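Glucanase/chitosanase (PDB 4ZZ8) probably hydrolyses beta-glucans and chitosan as a whole enzyme, of which this chain is the F5/8 type C (discoidin-like) domain. Local coordinates at residues Q78-S83 with A113-V118. Residues are numbered along the deposited sequence; the frame is centred on the assembly and turned at random. Where two conformers were deposited one is given.
Sequences QVSNDS and AKFVRV. With SO4 (sulfate ion), chain E.
Gln78 and Arg117 form an antiparallel hydrogen-bonded pair, Gln78 N giving to Arg117 O at 2.9 Å and Arg117 N to Gln78 O at 2.8 Å, and Ser80 N continues the ladder to Phe115 O. Lys114 N and Phe115 N both donate to Ser80 O, a classic beta bulge. Beyond the Gln78-Arg117 backbone pair the side chains run side by side, amide and guanidinium nearly coplanar at 10°. Gln78 OE1 accepts twice, from Arg117 NE at 2.9 Å and, on a lone pair, from NH2 at 2.8 Å; the bend at chi3 (78°) turns the arginine's edge to the amide. The outer edge, NH1 and NH2, meets sulfate O2 and O3 almost straight on, the ion probably coming from the crystallisation liquor, while Trp49 and Trp90 make cation-pi contacts with the same group. A leucine in place of Arg117 would probably leave Gln78 OE1 without both donors and the sulfate without its two-pronged hold. These strands are neighbours in the five-stranded sheet of a discoidin-like beta-sandwich; Val79 and Val116 face the other sheet, both touching Ile60, and Val79 CB meets Ala113 CB at 3.7 Å. On the opposite face, Phe115 CD1 lies 4.0 Å from Ser80 CB, and Asp82 O approaches the ring edge in plane. Ser80 OG, in an ST turn, accepts from Asp82 N at 3.1 Å and also bonds to Asn89 O.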
ATOM      1  N   GLN A  78      -2.822  -6.151   3.824  1.00  8.86           N
ATOM      2  CA  GLN A  78      -3.050  -7.527   3.517  1.00  9.06           C
ATOM      3  C   GLN A  78      -1.757  -8.166   2.999  1.00 11.09           C
ATOM      4  O   GLN A  78      -0.969  -7.512   2.346  1.00 10.66           O
ATOM      5  CB  GLN A  78      -4.126  -7.728   2.463  1.00 11.32           C
ATOM      6  CG  GLN A  78      -5.393  -6.991   2.854  1.00 11.43           C
ATOM      7  CD  GLN A  78      -6.465  -7.157   1.793  1.00 13.13           C
ATOM      8  OE1 GLN A  78      -6.274  -7.071   0.607  1.00 12.68           O
ATOM      9  NE2 GLN A  78      -7.630  -7.428   2.268  1.00 17.60           N
ATOM     10  N   VAL A  79      -1.645  -9.478   3.215  1.00  9.26           N
ATOM     11  CA  VAL A  79      -0.493 -10.200   2.655  1.00  9.22           C
ATOM     12  C   VAL A  79      -0.948 -11.333   1.775  1.00  9.80           C
ATOM     13  O   VAL A  79      -2.067 -11.903   1.889  1.00 10.87           O
ATOM     14  CB  VAL A  79       0.462 -10.767   3.732  1.00  9.56           C
ATOM     15  CG1 VAL A  79       0.934  -9.629   4.607  1.00 10.28           C
ATOM     16  CG2 VAL A  79      -0.262 -11.820   4.569  1.00 10.61           C
ATOM     17  N   SER A  80      -0.100 -11.714   0.828  1.00  9.61           N
ATOM     18  CA  SER A  80      -0.317 -12.916   0.071  1.00  9.97           C
ATOM     19  C   SER A  80       0.962 -13.739   0.066  1.00 10.63           C
ATOM     20  O   SER A  80       2.064 -13.209   0.006  1.00  9.94           O
ATOM     21  CB  SER A  80      -0.663 -12.675  -1.374  1.00 11.69           C
ATOM     22  OG  SER A  80      -0.836 -13.862  -2.107  1.00 12.97           O
ATOM     23  N   ASN A  81       0.747 -15.066   0.105  1.00 12.59           N
ATOM     24  CA  ASN A  81       1.893 -15.974  -0.010  1.00 14.10           C
ATOM     25  C   ASN A  81       1.741 -16.845  -1.212  1.00 16.56           C
ATOM     26  O   ASN A  81       2.353 -17.958  -1.267  1.00 20.82           O
ATOM     27  CB  ASN A  81       2.064 -16.788   1.305  1.00 15.45           C
ATOM     28  CG  ASN A  81       2.685 -15.976   2.365  1.00 14.93           C
ATOM     29  OD1 ASN A  81       3.921 -15.754   2.311  1.00 14.79           O
ATOM     30  ND2 ASN A  81       1.897 -15.426   3.233  1.00 15.57           N
ATOM     31  N   ASP A  82       1.016 -16.378  -2.236  1.00 16.49           N
ATOM     32  CA  ASP A  82       0.885 -17.103  -3.499  1.00 20.72           C
ATOM     33  C   ASP A  82       2.211 -17.225  -4.222  1.00 18.71           C
ATOM     34  O   ASP A  82       3.086 -16.394  -4.097  1.00 18.52           O
ATOM     35  CB  ASP A  82      -0.062 -16.360  -4.413  1.00 17.74           C
ATOM     36  CG  ASP A  82      -1.463 -16.425  -3.955  1.00 24.42           C
ATOM     37  OD1 ASP A  82      -1.849 -17.307  -3.194  1.00 25.46           O
ATOM     38  OD2 ASP A  82      -2.210 -15.527  -4.342  1.00 23.71           O
ATOM     39  N   SER A  83       2.370 -18.291  -5.014  1.00 23.22           N
ATOM     40  CA  SER A  83       3.541 -18.341  -5.889  1.00 22.86           C
ATOM     41  C   SER A  83       3.341 -17.538  -7.172  1.00 22.38           C
ATOM     42  O   SER A  83       2.231 -17.040  -7.472  1.00 23.12           O
ATOM     43  CB  SER A  83       3.893 -19.795  -6.192  1.00 28.13           C
ATOM     44  OG  SER A  83       2.767 -20.380  -6.795  1.00 30.74           O
ATOM     45  N   ALA A 113       5.305 -13.225   4.103  1.00 12.64           N
ATOM     46  CA  ALA A 113       4.530 -12.531   3.037  1.00 11.85           C
ATOM     47  C   ALA A 113       5.428 -12.491   1.798  1.00 12.42           C
ATOM     48  O   ALA A 113       6.635 -12.294   1.946  1.00 12.15           O
ATOM     49  CB  ALA A 113       4.146 -11.144   3.427  1.00 12.22           C
ATOM     50  N   LYS A 114       4.873 -12.833   0.629  1.00 11.31           N
ATOM     51  CA  LYS A 114       5.562 -12.530  -0.629  0.60 11.32           C
ATOM     52  C   LYS A 114       5.047 -11.247  -1.241  1.00 11.57           C
ATOM     53  O   LYS A 114       5.779 -10.561  -1.934  1.00 12.75           O
ATOM     54  CB  LYS A 114       5.437 -13.617  -1.667  0.60 14.06           C
ATOM     55  CG  LYS A 114       6.582 -13.481  -2.640  0.60 17.53           C
ATOM     56  CD  LYS A 114       6.337 -14.115  -3.968  0.60 19.16           C
ATOM     57  CE  LYS A 114       7.148 -13.417  -5.045  0.60 18.25           C
ATOM     58  NZ  LYS A 114       7.448 -14.378  -6.133  0.60 26.55           N
ATOM     59  N   PHE A 115       3.792 -10.895  -0.952  1.00  9.59           N
ATOM     60  CA  PHE A 115       3.183  -9.606  -1.471  1.00  9.06           C
ATOM     61  C   PHE A 115       2.530  -8.917  -0.282  1.00  9.84           C
ATOM     62  O   PHE A 115       2.032  -9.591   0.658  1.00 10.35           O
ATOM     63  CB  PHE A 115       2.100  -9.846  -2.523  1.00  9.52           C
ATOM     64  CG  PHE A 115       2.576 -10.681  -3.715  1.00  9.81           C
ATOM     65  CD1 PHE A 115       2.535 -12.068  -3.635  1.00 11.25           C
ATOM     66  CD2 PHE A 115       2.951 -10.096  -4.900  1.00 12.11           C
ATOM     67  CE1 PHE A 115       2.922 -12.878  -4.655  1.00 11.43           C
ATOM     68  CE2 PHE A 115       3.378 -10.895  -5.938  1.00 10.89           C
ATOM     69  CZ  PHE A 115       3.344 -12.304  -5.834  1.00 12.61           C
ATOM     70  N   VAL A 116       2.456  -7.581  -0.330  1.00  9.18           N
ATOM     71  CA  VAL A 116       1.798  -6.792   0.709  1.00  9.82           C
ATOM     72  C   VAL A 116       0.930  -5.790  -0.068  1.00  9.87           C
ATOM     73  O   VAL A 116       1.376  -5.156  -1.009  1.00  8.97           O
ATOM     74  CB  VAL A 116       2.755  -5.992   1.587  1.00 11.30           C
ATOM     75  CG1 VAL A 116       1.929  -5.422   2.760  1.00 11.03           C
ATOM     76  CG2 VAL A 116       3.921  -6.816   1.993  1.00 16.03           C
ATOM     77  N   ARG A 117      -0.330  -5.673   0.364  1.00  9.29           N
ATOM     78  CA  ARG A 117      -1.311  -4.777  -0.340  1.00  9.29           C
ATOM     79  C   ARG A 117      -1.903  -3.821   0.650  1.00  8.99           C
ATOM     80  O   ARG A 117      -2.262  -4.211   1.750  1.00  9.13           O
ATOM     81  CB  ARG A 117      -2.458  -5.639  -0.904  1.00  9.42           C
ATOM     82  CG  ARG A 117      -3.426  -4.832  -1.835  1.00 11.33           C
ATOM     83  CD  ARG A 117      -4.271  -5.716  -2.700  1.00 10.74           C
ATOM     84  NE  ARG A 117      -5.400  -6.334  -2.029  1.00 10.63           N
ATOM     85  CZ  ARG A 117      -6.531  -6.710  -2.617  1.00 11.05           C
ATOM     86  NH1 ARG A 117      -6.697  -6.542  -3.906  1.00 11.89           N
ATOM     87  NH2 ARG A 117      -7.554  -7.160  -1.862  1.00 10.65           N
ATOM     88  N   VAL A 118      -2.043  -2.550   0.261  1.00  8.09           N
ATOM     89  CA  VAL A 118      -2.946  -1.608   0.914  1.00  8.23           C
ATOM     90  C   VAL A 118      -4.222  -1.665   0.131  1.00  8.44           C
ATOM     91  O   VAL A 118      -4.207  -1.374  -1.066  1.00  8.43           O
ATOM     92  CB  VAL A 118      -2.374  -0.178   0.948  1.00  8.90           C
ATOM     93  CG1 VAL A 118      -3.411   0.793   1.517  1.00  9.40           C
ATOM     94  CG2 VAL A 118      -1.080  -0.122   1.731  1.00 11.09           C
TER
HETATM   95  S   SO4 E 202     -10.265  -7.968  -4.435  1.00 22.07           S
HETATM   96  O1  SO4 E 202     -11.575  -7.338  -4.711  1.00 23.60           O
HETATM   97  O2  SO4 E 202      -9.256  -7.121  -5.167  1.00 24.06           O
HETATM   98  O3  SO4 E 202     -10.197  -7.969  -2.945  1.00 22.87           O
HETATM   99  O4  SO4 E 202     -10.272  -9.310  -4.906  1.00 28.01           O